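DUF871 domain-containing protein (Enterococcus faecalis, PDB 2P0O) is of unproven function but probably acts as a 6-phospho-N-acetylmuramidase, with a TIM-barrel domain followed by a cyclophilin-like domain. Local coordinates at residues V174-P179 against V208-D213; Q201-A206 against P224-R229. One frame throughout, in Å; residues are numbered along the deposited sequence.

Interaction 1 (V174-P179 against V208-D213); sequences VFTFVP and VGLMAD. With NA (sodium ion), chain C.
Leu210 pushes one methyl, CD1, against the outer face of strand 174-178, where it overlaps the side chains of Thr176 and Val178. CD1 lies 3.6 Å from CG2 of Thr176 and 3.7 Å from CG1 of Val178, so the methyl rests at the notch between two residues spaced two apart along the strand. The backbone of Phe177 lies between them, its carbonyl O 4.1 Å from CD1 of Leu210, while its ring turns to the other face of the strand and meets Phe35 and Tyr147 edge to face. Leu210 reaches this place because its CG stands anti to the carbonyl carbon (chi1 -81°) and the chain then turns CD1 toward the strand. On Thr176 the hydroxyl takes the position anti to the backbone N (chi1 -175°), which leaves CG2 to meet the leucine; OG1 makes a weak hydrogen bond to Thr194. Phe160 of helix 157-169 and Val219 of strand 218-221 also pack on Leu210, and no hydrogen bond joins strand and helix here.

Beyond Leu210 the chain enters a cation site. The sodium ion is coordinated by backbone oxygens, 2.4 Å from O of Met211 (a selenomethionine) and 2.3 Å from O of Asp213, with Val216 O as a third ligand. The carboxylate of Asp213 instead accepts a hydrogen bond from Tyr215 N through OD2. The metal thus links the C-terminal part of the helix to the loop leading into strand 218-221.

Strand and helix run nearly antiparallel, at 164° with axes 9.9 Å apart, as expected where a helix returns over its own strand in the beta-alpha-beta unit of a TIM barrel.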
ATOM      1  N   VAL A 174     -11.090   0.622   9.537  1.00 60.32           N
ATOM      2  CA  VAL A 174     -11.248   0.620   8.080  1.00 58.83           C
ATOM      3  C   VAL A 174     -10.011   0.005   7.446  1.00 58.58           C
ATOM      4  O   VAL A 174      -8.896   0.487   7.667  1.00 57.71           O
ATOM      5  CB  VAL A 174     -11.442   2.052   7.529  1.00 59.05           C
ATOM      6  CG1 VAL A 174     -11.411   2.044   5.964  1.00 57.08           C
ATOM      7  CG2 VAL A 174     -12.725   2.628   8.056  1.00 56.25           C
ATOM      8  N   PHE A 175     -10.234  -1.061   6.676  1.00 58.18           N
ATOM      9  CA  PHE A 175      -9.196  -1.797   5.967  1.00 57.49           C
ATOM     10  C   PHE A 175      -9.511  -1.730   4.458  1.00 58.04           C
ATOM     11  O   PHE A 175     -10.675  -1.866   4.023  1.00 56.89           O
ATOM     12  CB  PHE A 175      -9.212  -3.281   6.390  1.00 57.42           C
ATOM     13  CG  PHE A 175      -8.543  -3.570   7.717  1.00 58.37           C
ATOM     14  CD1 PHE A 175      -9.051  -3.071   8.899  1.00 56.22           C
ATOM     15  CD2 PHE A 175      -7.423  -4.403   7.776  1.00 58.77           C
ATOM     16  CE1 PHE A 175      -8.425  -3.359  10.118  1.00 58.64           C
ATOM     17  CE2 PHE A 175      -6.804  -4.713   8.990  1.00 59.73           C
ATOM     18  CZ  PHE A 175      -7.291  -4.175  10.163  1.00 59.65           C
ATOM     19  N   THR A 176      -8.463  -1.582   3.664  1.00 57.07           N
ATOM     20  CA  THR A 176      -8.597  -1.398   2.238  1.00 57.14           C
ATOM     21  C   THR A 176      -7.462  -2.136   1.517  1.00 56.61           C
ATOM     22  O   THR A 176      -6.418  -2.444   2.117  1.00 56.45           O
ATOM     23  CB  THR A 176      -8.552   0.113   1.898  1.00 57.26           C
ATOM     24  OG1 THR A 176      -8.799   0.284   0.501  1.00 61.75           O
ATOM     25  CG2 THR A 176      -7.185   0.706   2.219  1.00 56.75           C
ATOM     26  N   PHE A 177      -7.655  -2.402   0.231  1.00 55.95           N
ATOM     27  CA  PHE A 177      -6.637  -3.041  -0.571  1.00 55.85           C
ATOM     28  C   PHE A 177      -5.963  -2.080  -1.553  1.00 56.87           C
ATOM     29  O   PHE A 177      -6.549  -1.072  -1.966  1.00 56.68           O
ATOM     30  CB  PHE A 177      -7.223  -4.215  -1.384  1.00 55.94           C
ATOM     31  CG  PHE A 177      -7.701  -5.364  -0.540  1.00 54.71           C
ATOM     32  CD1 PHE A 177      -6.807  -6.345  -0.096  1.00 53.70           C
ATOM     33  CD2 PHE A 177      -9.040  -5.463  -0.185  1.00 52.86           C
ATOM     34  CE1 PHE A 177      -7.235  -7.424   0.675  1.00 52.37           C
ATOM     35  CE2 PHE A 177      -9.506  -6.556   0.565  1.00 53.00           C
ATOM     36  CZ  PHE A 177      -8.591  -7.527   1.027  1.00 52.91           C
ATOM     37  N   VAL A 178      -4.737  -2.425  -1.951  1.00 56.53           N
ATOM     38  CA  VAL A 178      -4.158  -1.852  -3.148  1.00 56.37           C
ATOM     39  C   VAL A 178      -3.776  -3.058  -4.006  1.00 57.08           C
ATOM     40  O   VAL A 178      -3.572  -4.158  -3.478  1.00 56.61           O
ATOM     41  CB  VAL A 178      -2.918  -0.945  -2.855  1.00 56.64           C
ATOM     42  CG1 VAL A 178      -3.334   0.325  -2.099  1.00 55.53           C
ATOM     43  CG2 VAL A 178      -1.810  -1.703  -2.086  1.00 54.03           C
ATOM     44  N   PRO A 179      -3.629  -2.850  -5.333  1.00 56.90           N
ATOM     45  CA  PRO A 179      -3.212  -3.968  -6.171  1.00 56.44           C
ATOM     46  C   PRO A 179      -1.716  -4.251  -5.993  1.00 56.93           C
ATOM     47  O   PRO A 179      -0.968  -3.410  -5.462  1.00 57.56           O
ATOM     48  CB  PRO A 179      -3.522  -3.471  -7.589  1.00 56.32           C
ATOM     49  CG  PRO A 179      -3.325  -1.974  -7.505  1.00 56.94           C
ATOM     50  CD  PRO A 179      -3.789  -1.594  -6.097  1.00 56.73           C
ATOM     51  N   VAL A 208       1.045   4.003   0.590  1.00 57.63           N
ATOM     52  CA  VAL A 208       1.439   5.134   1.388  1.00 57.32           C
ATOM     53  C   VAL A 208       0.367   6.239   1.391  1.00 57.33           C
ATOM     54  O   VAL A 208       0.041   6.779   2.468  1.00 57.99           O
ATOM     55  CB  VAL A 208       2.862   5.653   0.984  1.00 56.95           C
ATOM     56  CG1 VAL A 208       3.258   6.871   1.829  1.00 56.67           C
ATOM     57  CG2 VAL A 208       3.877   4.544   1.197  1.00 58.31           C
ATOM     58  N   GLY A 209      -0.182   6.573   0.224  1.00 56.50           N
ATOM     59  CA  GLY A 209      -1.210   7.625   0.174  1.00 58.01           C
ATOM     60  C   GLY A 209      -2.433   7.258   0.993  1.00 58.03           C
ATOM     61  O   GLY A 209      -2.937   8.068   1.765  1.00 57.89           O
ATOM     62  N   LEU A 210      -2.881   6.013   0.866  1.00 58.92           N
ATOM     63  CA  LEU A 210      -4.047   5.549   1.606  1.00 61.07           C
ATOM     64  C   LEU A 210      -3.815   5.572   3.101  1.00 61.98           C
ATOM     65  O   LEU A 210      -4.671   5.996   3.861  1.00 63.37           O
ATOM     66  CB  LEU A 210      -4.435   4.134   1.165  1.00 60.44           C
ATOM     67  CG  LEU A 210      -5.236   4.075  -0.118  1.00 61.91           C
ATOM     68  CD1 LEU A 210      -5.603   2.626  -0.376  1.00 62.39           C
ATOM     69  CD2 LEU A 210      -6.522   4.959  -0.047  1.00 62.55           C
HETATM   70  N   MSE A 211      -2.633   5.133   3.515  1.00 63.88           N
HETATM   71  CA  MSE A 211      -2.272   5.093   4.912  1.00 64.93           C
HETATM   72  C   MSE A 211      -2.285   6.499   5.524  1.00 65.06           C
HETATM   73  O   MSE A 211      -2.623   6.664   6.703  1.00 64.67           O
HETATM   74  CB  MSE A 211      -0.902   4.426   5.086  1.00 65.80           C
HETATM   75  CG  MSE A 211      -0.616   3.968   6.548  1.00 70.25           C
HETATM   76 SE   MSE A 211      -1.845   2.487   7.105  1.00 78.67          SE
HETATM   77  CE  MSE A 211      -2.383   3.369   8.758  1.00 76.75           C
ATOM     78  N   ALA A 212      -1.935   7.514   4.732  1.00 64.95           N
ATOM     79  CA  ALA A 212      -1.951   8.891   5.239  1.00 64.82           C
ATOM     80  C   ALA A 212      -3.378   9.389   5.441  1.00 64.70           C
ATOM     81  O   ALA A 212      -3.612  10.362   6.146  1.00 64.72           O
ATOM     82  CB  ALA A 212      -1.180   9.825   4.301  1.00 64.94           C
ATOM     83  N   ASP A 213      -4.348   8.719   4.835  1.00 65.00           N
ATOM     84  CA  ASP A 213      -5.731   9.191   4.971  1.00 65.03           C
ATOM     85  C   ASP A 213      -6.193   8.982   6.419  1.00 64.61           C
ATOM     86  O   ASP A 213      -6.027   7.886   6.963  1.00 64.39           O
ATOM     87  CB  ASP A 213      -6.648   8.481   3.993  1.00 64.69           C
ATOM     88  CG  ASP A 213      -8.048   9.031   4.023  1.00 67.72           C
ATOM     89  OD1 ASP A 213      -8.361   9.896   3.168  1.00 71.27           O
ATOM     90  OD2 ASP A 213      -8.829   8.639   4.917  1.00 68.91           O
TER
HETATM   91 NA    NA C 371      -4.579   6.534   8.072  1.00 61.57          NA

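Interaction 2 (Q201-A206 against P224-R229); sequences QNPFAA and PTISER
Apolar contact between Pro203 and Ile226 joins the two segments. CG2 of Ile226 meets the CB-CG edge of the proline ring, 4.0 Å from CB and 4.1 Å from CG of Pro203, and the two side chains pass each other in opposite directions. The isoleucine offers this methyl because CG2 is anti to its own carbonyl carbon, while CG1 is held between the backbone N and the carbonyl carbon (chi1 40°). Tyr22 and Met26 of helix 17-28 pack on Ile226 as well, as do Met231 and Phe234 of helix 228-240.

Helix capping occurs at the start of helix 203-212. Asn202 is the N-cap, and its OD1 receives two weak bonds, from Phe204 N at 2.8 Å with a bent N-H...O angle of 129°, and from Ala205 N at 3.5 Å. Ser227 holds the equivalent N-cap position before helix 228-240. These are the starts of the last two helices of the TIM barrel, which meet here beyond the C-terminal ends of their strands.

Polar side chains approach without bonding each other. ND2 of Asn202 lies 4.3 Å from NH1 of Arg229, at the guanidinium edge and near its plane. Their firmer partners lie outside the two segments: ND2 donates to Gln233 OE1, and NH2 of Arg229, the neighbouring nitrogen, forms salt bridges with Asp342 and Glu246.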
ATOM      1  N   GLN A 201      -1.472   1.165 -11.106  1.00 55.39           N
ATOM      2  CA  GLN A 201      -0.576   2.188 -10.525  1.00 56.71           C
ATOM      3  C   GLN A 201       0.479   1.566  -9.570  1.00 56.14           C
ATOM      4  O   GLN A 201       0.354   0.413  -9.168  1.00 55.36           O
ATOM      5  CB  GLN A 201      -1.358   3.304  -9.792  1.00 56.40           C
ATOM      6  CG  GLN A 201      -2.328   4.147 -10.662  1.00 60.27           C
ATOM      7  CD  GLN A 201      -1.707   4.671 -11.950  1.00 66.58           C
ATOM      8  OE1 GLN A 201      -0.679   5.350 -11.941  1.00 68.36           O
ATOM      9  NE2 GLN A 201      -2.329   4.344 -13.074  1.00 69.73           N
ATOM     10  N   ASN A 202       1.514   2.339  -9.251  1.00 55.41           N
ATOM     11  CA  ASN A 202       2.571   1.935  -8.316  1.00 55.92           C
ATOM     12  C   ASN A 202       1.915   1.607  -6.980  1.00 55.45           C
ATOM     13  O   ASN A 202       1.330   2.482  -6.363  1.00 54.74           O
ATOM     14  CB  ASN A 202       3.586   3.088  -8.134  1.00 55.83           C
ATOM     15  CG  ASN A 202       4.757   2.708  -7.236  1.00 57.47           C
ATOM     16  OD1 ASN A 202       4.639   1.855  -6.347  1.00 61.00           O
ATOM     17  ND2 ASN A 202       5.899   3.319  -7.481  1.00 53.86           N
ATOM     18  N   PRO A 203       1.957   0.332  -6.572  1.00 55.40           N
ATOM     19  CA  PRO A 203       1.372  -0.076  -5.291  1.00 55.32           C
ATOM     20  C   PRO A 203       1.955   0.644  -4.078  1.00 55.37           C
ATOM     21  O   PRO A 203       1.225   0.913  -3.106  1.00 56.65           O
ATOM     22  CB  PRO A 203       1.671  -1.588  -5.218  1.00 55.40           C
ATOM     23  CG  PRO A 203       1.938  -2.000  -6.639  1.00 55.36           C
ATOM     24  CD  PRO A 203       2.511  -0.809  -7.333  1.00 55.27           C
ATOM     25  N   PHE A 204       3.250   0.946  -4.104  1.00 54.67           N
ATOM     26  CA  PHE A 204       3.874   1.669  -2.991  1.00 54.22           C
ATOM     27  C   PHE A 204       3.244   3.041  -2.817  1.00 54.92           C
ATOM     28  O   PHE A 204       2.902   3.421  -1.705  1.00 54.89           O
ATOM     29  CB  PHE A 204       5.409   1.769  -3.163  1.00 53.86           C
ATOM     30  CG  PHE A 204       6.072   2.789  -2.252  1.00 52.10           C
ATOM     31  CD1 PHE A 204       6.290   2.503  -0.906  1.00 49.10           C
ATOM     32  CD2 PHE A 204       6.498   4.018  -2.754  1.00 50.00           C
ATOM     33  CE1 PHE A 204       6.897   3.428  -0.057  1.00 48.35           C
ATOM     34  CE2 PHE A 204       7.104   4.955  -1.921  1.00 49.27           C
ATOM     35  CZ  PHE A 204       7.298   4.668  -0.556  1.00 50.32           C
ATOM     36  N   ALA A 205       3.116   3.789  -3.919  1.00 55.02           N
ATOM     37  CA  ALA A 205       2.517   5.112  -3.843  1.00 55.49           C
ATOM     38  C   ALA A 205       1.048   5.012  -3.400  1.00 55.35           C
ATOM     39  O   ALA A 205       0.565   5.863  -2.678  1.00 55.35           O
ATOM     40  CB  ALA A 205       2.603   5.831  -5.204  1.00 54.36           C
ATOM     41  N   ALA A 206       0.355   3.975  -3.864  1.00 55.44           N
ATOM     42  CA  ALA A 206      -1.048   3.782  -3.541  1.00 55.47           C
ATOM     43  C   ALA A 206      -1.218   3.517  -2.039  1.00 55.87           C
ATOM     44  O   ALA A 206      -2.036   4.168  -1.384  1.00 56.02           O
ATOM     45  CB  ALA A 206      -1.622   2.623  -4.382  1.00 54.90           C
ATOM     46  N   PRO A 224      -1.232 -11.606  -5.227  1.00 53.59           N
ATOM     47  CA  PRO A 224      -0.238 -12.473  -4.581  1.00 54.66           C
ATOM     48  C   PRO A 224       1.099 -11.843  -4.149  1.00 55.83           C
ATOM     49  O   PRO A 224       1.596 -12.187  -3.075  1.00 56.64           O
ATOM     50  CB  PRO A 224      -0.009 -13.586  -5.617  1.00 55.26           C
ATOM     51  CG  PRO A 224      -1.362 -13.717  -6.328  1.00 52.51           C
ATOM     52  CD  PRO A 224      -1.831 -12.249  -6.411  1.00 54.00           C
ATOM     53  N   THR A 225       1.697 -10.990  -4.979  1.00 55.74           N
ATOM     54  CA  THR A 225       2.977 -10.382  -4.650  1.00 55.69           C
ATOM     55  C   THR A 225       3.098  -9.010  -5.308  1.00 55.60           C
ATOM     56  O   THR A 225       2.361  -8.657  -6.253  1.00 55.53           O
ATOM     57  CB  THR A 225       4.208 -11.228  -5.131  1.00 56.22           C
ATOM     58  OG1 THR A 225       4.274 -11.201  -6.567  1.00 56.98           O
ATOM     59  CG2 THR A 225       4.184 -12.711  -4.622  1.00 57.25           C
ATOM     60  N   ILE A 226       4.055  -8.239  -4.803  1.00 55.66           N
ATOM     61  CA  ILE A 226       4.498  -7.019  -5.469  1.00 54.60           C
ATOM     62  C   ILE A 226       5.850  -7.336  -6.085  1.00 54.49           C
ATOM     63  O   ILE A 226       6.476  -8.316  -5.687  1.00 53.11           O
ATOM     64  CB  ILE A 226       4.615  -5.838  -4.492  1.00 54.97           C
ATOM     65  CG1 ILE A 226       5.200  -6.291  -3.155  1.00 54.04           C
ATOM     66  CG2 ILE A 226       3.231  -5.138  -4.332  1.00 54.13           C
ATOM     67  CD1 ILE A 226       5.611  -5.151  -2.249  1.00 53.44           C
ATOM     68  N   SER A 227       6.296  -6.528  -7.046  1.00 53.87           N
ATOM     69  CA  SER A 227       7.599  -6.741  -7.678  1.00 53.40           C
ATOM     70  C   SER A 227       8.738  -6.402  -6.706  1.00 53.75           C
ATOM     71  O   SER A 227       8.529  -5.696  -5.722  1.00 53.08           O
ATOM     72  CB  SER A 227       7.734  -5.856  -8.905  1.00 52.98           C
ATOM     73  OG  SER A 227       7.795  -4.504  -8.481  1.00 53.13           O
ATOM     74  N   GLU A 228       9.939  -6.913  -6.986  1.00 54.04           N
ATOM     75  CA  GLU A 228      11.137  -6.552  -6.236  1.00 55.19           C
ATOM     76  C   GLU A 228      11.354  -5.032  -6.136  1.00 55.14           C
ATOM     77  O   GLU A 228      11.760  -4.522  -5.082  1.00 56.08           O
ATOM     78  CB  GLU A 228      12.377  -7.233  -6.850  1.00 55.10           C
ATOM     79  CG  GLU A 228      12.331  -8.765  -6.807  1.00 60.16           C
ATOM     80  CD  GLU A 228      12.949  -9.353  -5.528  1.00 66.52           C
ATOM     81  OE1 GLU A 228      13.434  -8.569  -4.667  1.00 69.30           O
ATOM     82  OE2 GLU A 228      12.962 -10.607  -5.386  1.00 69.94           O
ATOM     83  N   ARG A 229      11.075  -4.321  -7.227  1.00 54.85           N
ATOM     84  CA  ARG A 229      11.228  -2.885  -7.303  1.00 54.98           C
ATOM     85  C   ARG A 229      10.345  -2.183  -6.274  1.00 55.56           C
ATOM     86  O   ARG A 229      10.755  -1.209  -5.595  1.00 54.99           O
ATOM     87  CB  ARG A 229      10.816  -2.421  -8.704  1.00 55.35           C
ATOM     88  CG  ARG A 229      11.131  -0.954  -8.990  1.00 55.26           C
ATOM     89  CD  ARG A 229      10.598  -0.536 -10.368  1.00 53.27           C
ATOM     90  NE  ARG A 229      11.088   0.791 -10.729  1.00 54.05           N
ATOM     91  CZ  ARG A 229      10.557   1.950 -10.324  1.00 55.00           C
ATOM     92  NH1 ARG A 229       9.486   1.982  -9.526  1.00 54.65           N
ATOM     93  NH2 ARG A 229      11.108   3.084 -10.714  1.00 52.87           N
TER

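In the fold
Of the segments involved, strand 173-178, the seventh of the barrel, is reached first from the N terminus and runs into a long connection to helix 203-212; interaction 1 closes this loop by bringing the later half of the helix back onto the strand. Interaction 2 begins at the start of the same helix and closes a second loop, around strand 218-221, at the entry to helix 228-240. Their segments alternate along the chain, so the two loops cross without nesting. Helix 203-212 is shared, and the contacts touch directly where Val178 CG1 lies 3.7 Å from Ala206 CB. Together they tie the seventh strand of the barrel to its last two helices.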